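Local coordinates for protein bacteriorhodopsin (Nanosalina sp., PDB 6EYU) that uses light absorbed by its retinal to pump protons inward across the cell membrane, at residues A[57-62]-A[75-80]. Residues are numbered along the deposited sequence; the frame is centred on the assembly and turned at random.
Sequences LMYTNF and MDWMVS. With RET (retinal), chain D; MUN ([(2~{S})-2,3-bis(oxidanyl)propyl] (~{E})-undec-2-enoate), chain B.
With CG of Asp-76 turned anti to its backbone nitrogen (chi1 -180°), the carboxylate reaches across to the ring edge of Tyr-59, while Met-58, its CG beside its own backbone nitrogen, sets CB against Asp-76 CB and CG against the aspartate's CA and N. Here segments 57-62 and 75-80, on helices 42-63 and 72-93, run nearly antiparallel, their N-to-C directions 171° apart, and Met-58 and Asp-76 face each other, CG of the methionine lying 3.7 Å from CA of the aspartate. Asp-76 OD2 comes in near the plane of the Tyr-59 ring, 3.1 Å from CE1, with carboxylate and ring planes turned 84° against each other. On one face of that ring sits Phe-62 CE2, centred over it.

A single water ties the polar ends together. It donates to Tyr-59 OH at 2.8 Å and to Asp-76 OD2 at 2.9 Å, and it accepts from Trp-77 NE1 at 3.1 Å, lying in the indole plane. Asp-76 OD2 also bonds Ser-55 OG, and Tyr-59 OH bonds the carbonyl of Leu-205 on helix 198-230. One face of the Trp-77 indole lies along the retinal polyene, CD1 3.5 Å from C14 of the chromophore. A leucine in place of Trp-77 would probably leave the water without its N-H donor and the polyene without a flat wall.

All five touching residues are buried, and the water links a carboxylate, a phenol and an indole right beside the chromophore of this seven-helix rhodopsin. With OD2 gripped by one water bond and by Ser-55 OG, a shift of any one of the three groups is likely to be felt by the others.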
loop_
_atom_site.group_PDB
_atom_site.type_symbol
_atom_site.label_atom_id
_atom_site.label_comp_id
_atom_site.label_asym_id
_atom_site.label_seq_id
_atom_site.Cartn_x
_atom_site.Cartn_y
_atom_site.Cartn_z
ATOM N N LEU A 57 9.874 11.791 -8.673
ATOM C CA LEU A 57 9.498 10.824 -9.697
ATOM C C LEU A 57 8.118 11.143 -10.260
ATOM O O LEU A 57 7.949 11.278 -11.471
ATOM C CB LEU A 57 9.516 9.408 -9.122
ATOM C CG LEU A 57 10.898 8.751 -9.105
ATOM C CD1 LEU A 57 10.832 7.362 -8.489
ATOM C CD2 LEU A 57 11.472 8.694 -10.512
ATOM N N MET A 58 7.145 11.322 -9.371
ATOM C CA MET A 58 5.758 11.482 -9.787
ATOM C C MET A 58 5.601 12.719 -10.665
ATOM O O MET A 58 4.746 12.755 -11.550
ATOM C CB MET A 58 4.842 11.589 -8.565
ATOM C CG MET A 58 4.663 10.281 -7.808
ATOM S SD MET A 58 4.674 8.838 -8.890
ATOM C CE MET A 58 3.228 9.155 -9.897
ATOM N N TYR A 59 6.497 13.686 -10.490
ATOM C CA TYR A 59 6.378 14.967 -11.179
ATOM C C TYR A 59 6.947 14.895 -12.594
ATOM O O TYR A 59 6.701 15.781 -13.413
ATOM C CB TYR A 59 7.087 16.070 -10.389
ATOM C CG TYR A 59 6.167 16.863 -9.487
ATOM C CD1 TYR A 59 5.476 16.243 -8.454
ATOM C CD2 TYR A 59 6.019 18.234 -9.644
ATOM C CE1 TYR A 59 4.683 16.972 -7.588
ATOM C CE2 TYR A 59 5.232 18.972 -8.779
ATOM C CZ TYR A 59 4.570 18.337 -7.750
ATOM O OH TYR A 59 3.758 19.061 -6.909
ATOM N N THR A 60 7.685 13.829 -12.885
ATOM C CA THR A 60 8.162 13.585 -14.243
ATOM C C THR A 60 6.991 13.330 -15.185
ATOM O O THR A 60 7.159 13.303 -16.404
ATOM C CB THR A 60 9.117 12.378 -14.300
ATOM O OG1 THR A 60 8.460 11.216 -13.781
ATOM C CG2 THR A 60 10.378 12.651 -13.494
ATOM N N ASN A 61 5.798 13.181 -14.617
ATOM C CA ASN A 61 4.604 12.919 -15.412
ATOM C C ASN A 61 3.991 14.216 -15.931
ATOM O O ASN A 61 3.078 14.192 -16.755
ATOM C CB ASN A 61 3.570 12.151 -14.585
ATOM C CG ASN A 61 3.931 10.689 -14.413
ATOM O OD1 ASN A 61 3.955 9.926 -15.378
ATOM N ND2 ASN A 61 4.169 10.281 -13.171
ATOM N N PHE A 62 4.552 15.346 -15.511
ATOM C CA PHE A 62 4.219 16.629 -16.120
ATOM C C PHE A 62 5.184 16.967 -17.254
ATOM O O PHE A 62 4.839 17.717 -18.167
ATOM C CB PHE A 62 4.238 17.744 -15.070
ATOM C CG PHE A 62 3.255 17.539 -13.952
ATOM C CD1 PHE A 62 1.902 17.409 -14.217
ATOM C CD2 PHE A 62 3.681 17.518 -12.635
ATOM C CE1 PHE A 62 0.996 17.215 -13.189
ATOM C CE2 PHE A 62 2.782 17.324 -11.603
ATOM C CZ PHE A 62 1.437 17.172 -11.881
ATOM N N MET A 75 -0.949 10.834 -6.903
ATOM C CA MET A 75 0.017 9.742 -6.860
ATOM C C MET A 75 1.212 10.128 -5.994
ATOM O O MET A 75 1.809 9.280 -5.331
ATOM C CB MET A 75 0.492 9.398 -8.273
ATOM C CG MET A 75 -0.623 8.957 -9.208
ATOM S SD MET A 75 -1.667 7.674 -8.492
ATOM C CE MET A 75 -0.618 6.236 -8.689
ATOM N N ASP A 76 1.534 11.417 -5.978
ATOM C CA ASP A 76 2.647 11.921 -5.182
ATOM C C ASP A 76 2.265 11.992 -3.707
ATOM O O ASP A 76 2.859 11.313 -2.868
ATOM C CB ASP A 76 3.066 13.307 -5.674
ATOM C CG ASP A 76 4.229 13.878 -4.888
ATOM O OD1 ASP A 76 4.558 13.320 -3.820
ATOM O OD2 ASP A 76 4.824 14.877 -5.344
ATOM N N TRP A 77 1.329 12.880 -3.388
ATOM C CA TRP A 77 0.952 13.134 -2.002
ATOM C C TRP A 77 0.425 11.860 -1.359
ATOM O O TRP A 77 0.510 11.684 -0.143
ATOM C CB TRP A 77 -0.114 14.228 -1.939
ATOM C CG TRP A 77 0.228 15.427 -2.759
ATOM C CD1 TRP A 77 1.464 15.776 -3.219
ATOM C CD2 TRP A 77 -0.688 16.377 -3.316
ATOM N NE1 TRP A 77 1.384 16.923 -3.971
ATOM C CE2 TRP A 77 0.072 17.313 -4.044
ATOM C CE3 TRP A 77 -2.075 16.543 -3.248
ATOM C CZ2 TRP A 77 -0.502 18.415 -4.672
ATOM C CZ3 TRP A 77 -2.646 17.631 -3.883
ATOM C CH2 TRP A 77 -1.861 18.549 -4.592
ATOM N N MET A 78 0.049 10.906 -2.203
ATOM C CA MET A 78 -0.573 9.674 -1.745
ATOM C C MET A 78 0.373 8.887 -0.845
ATOM O O MET A 78 -0.065 8.202 0.078
ATOM C CB MET A 78 -0.979 8.822 -2.947
ATOM C CG MET A 78 -1.257 7.365 -2.618
ATOM S SD MET A 78 -1.925 6.487 -4.043
ATOM C CE MET A 78 -2.391 7.869 -5.082
ATOM N N VAL A 79 1.675 9.024 -1.084
ATOM C CA VAL A 79 2.664 8.371 -0.232
ATOM C C VAL A 79 3.672 9.353 0.363
ATOM O O VAL A 79 4.200 9.118 1.451
ATOM C CB VAL A 79 3.421 7.255 -0.982
ATOM C CG1 VAL A 79 2.959 7.169 -2.429
ATOM C CG2 VAL A 79 4.922 7.476 -0.898
ATOM N N SER A 80 3.875 10.487 -0.301
ATOM C CA SER A 80 4.819 11.489 0.188
ATOM C C SER A 80 4.361 12.070 1.524
ATOM O O SER A 80 5.169 12.267 2.431
ATOM C CB SER A 80 4.997 12.611 -0.837
ATOM O OG SER A 80 3.822 13.395 -0.945
HETATM C C1 RET D . -6.457 17.636 -1.423
HETATM C C2 RET D . -7.810 17.074 -1.868
HETATM C C3 RET D . -8.969 17.930 -1.360
HETATM C C4 RET D . -9.037 17.876 0.163
HETATM C C5 RET D . -7.644 18.042 0.772
HETATM C C6 RET D . -6.475 17.957 0.078
HETATM C C7 RET D . -5.221 18.177 0.772
HETATM C C8 RET D . -4.031 18.053 0.121
HETATM C C9 RET D . -2.802 18.173 0.864
HETATM C C10 RET D . -1.569 18.096 0.224
HETATM C C11 RET D . -0.314 18.278 0.845
HETATM C C12 RET D . 0.716 18.049 -0.062
HETATM C C13 RET D . 2.094 18.016 0.245
HETATM C C14 RET D . 3.033 17.757 -0.762
HETATM C C15 RET D . 4.404 17.590 -0.587
HETATM C C16 RET D . -5.361 16.596 -1.663
HETATM C C17 RET D . -6.139 18.921 -2.189
HETATM C C18 RET D . -7.562 18.353 2.268
HETATM C C19 RET D . -2.855 18.432 2.371
HETATM C C20 RET D . 2.563 18.292 1.675
HETATM C CAR MUN B . 2.066 5.160 -9.060
HETATM C CAQ MUN B . 1.180 3.932 -9.278
HETATM C CAP MUN B . 0.914 3.249 -7.935
HETATM C CAO MUN B . -0.049 2.079 -8.144
HETATM C CAN MUN B . -0.999 2.402 -9.299
HETATM C CAM MUN B . -0.940 1.279 -10.339
HETATM C CAK MUN B . -1.628 1.738 -11.627
HETATM C CAH MUN B . -2.564 0.635 -12.131
HETATM C CAF MUN B . -1.848 -0.203 -13.195
HETATM C CAC MUN B . -2.050 0.248 -14.646
HETATM C CAA MUN B . -3.413 0.869 -14.966
HETATM O OAD MUN B . -4.079 1.417 -14.090
HETATM O OAB MUN B . -3.740 0.880 -16.287
HETATM C CAE MUN B . -4.453 2.078 -16.609
HETATM C CAG MUN B . -4.375 2.329 -18.118
HETATM O OAJ MUN B . -3.004 2.406 -18.518
HETATM C CAI MUN B . -5.060 1.182 -18.865
HETATM O OAL MUN B . -4.739 1.259 -20.256
HETATM O O HOH W 1 4.298 17.606 -4.609
#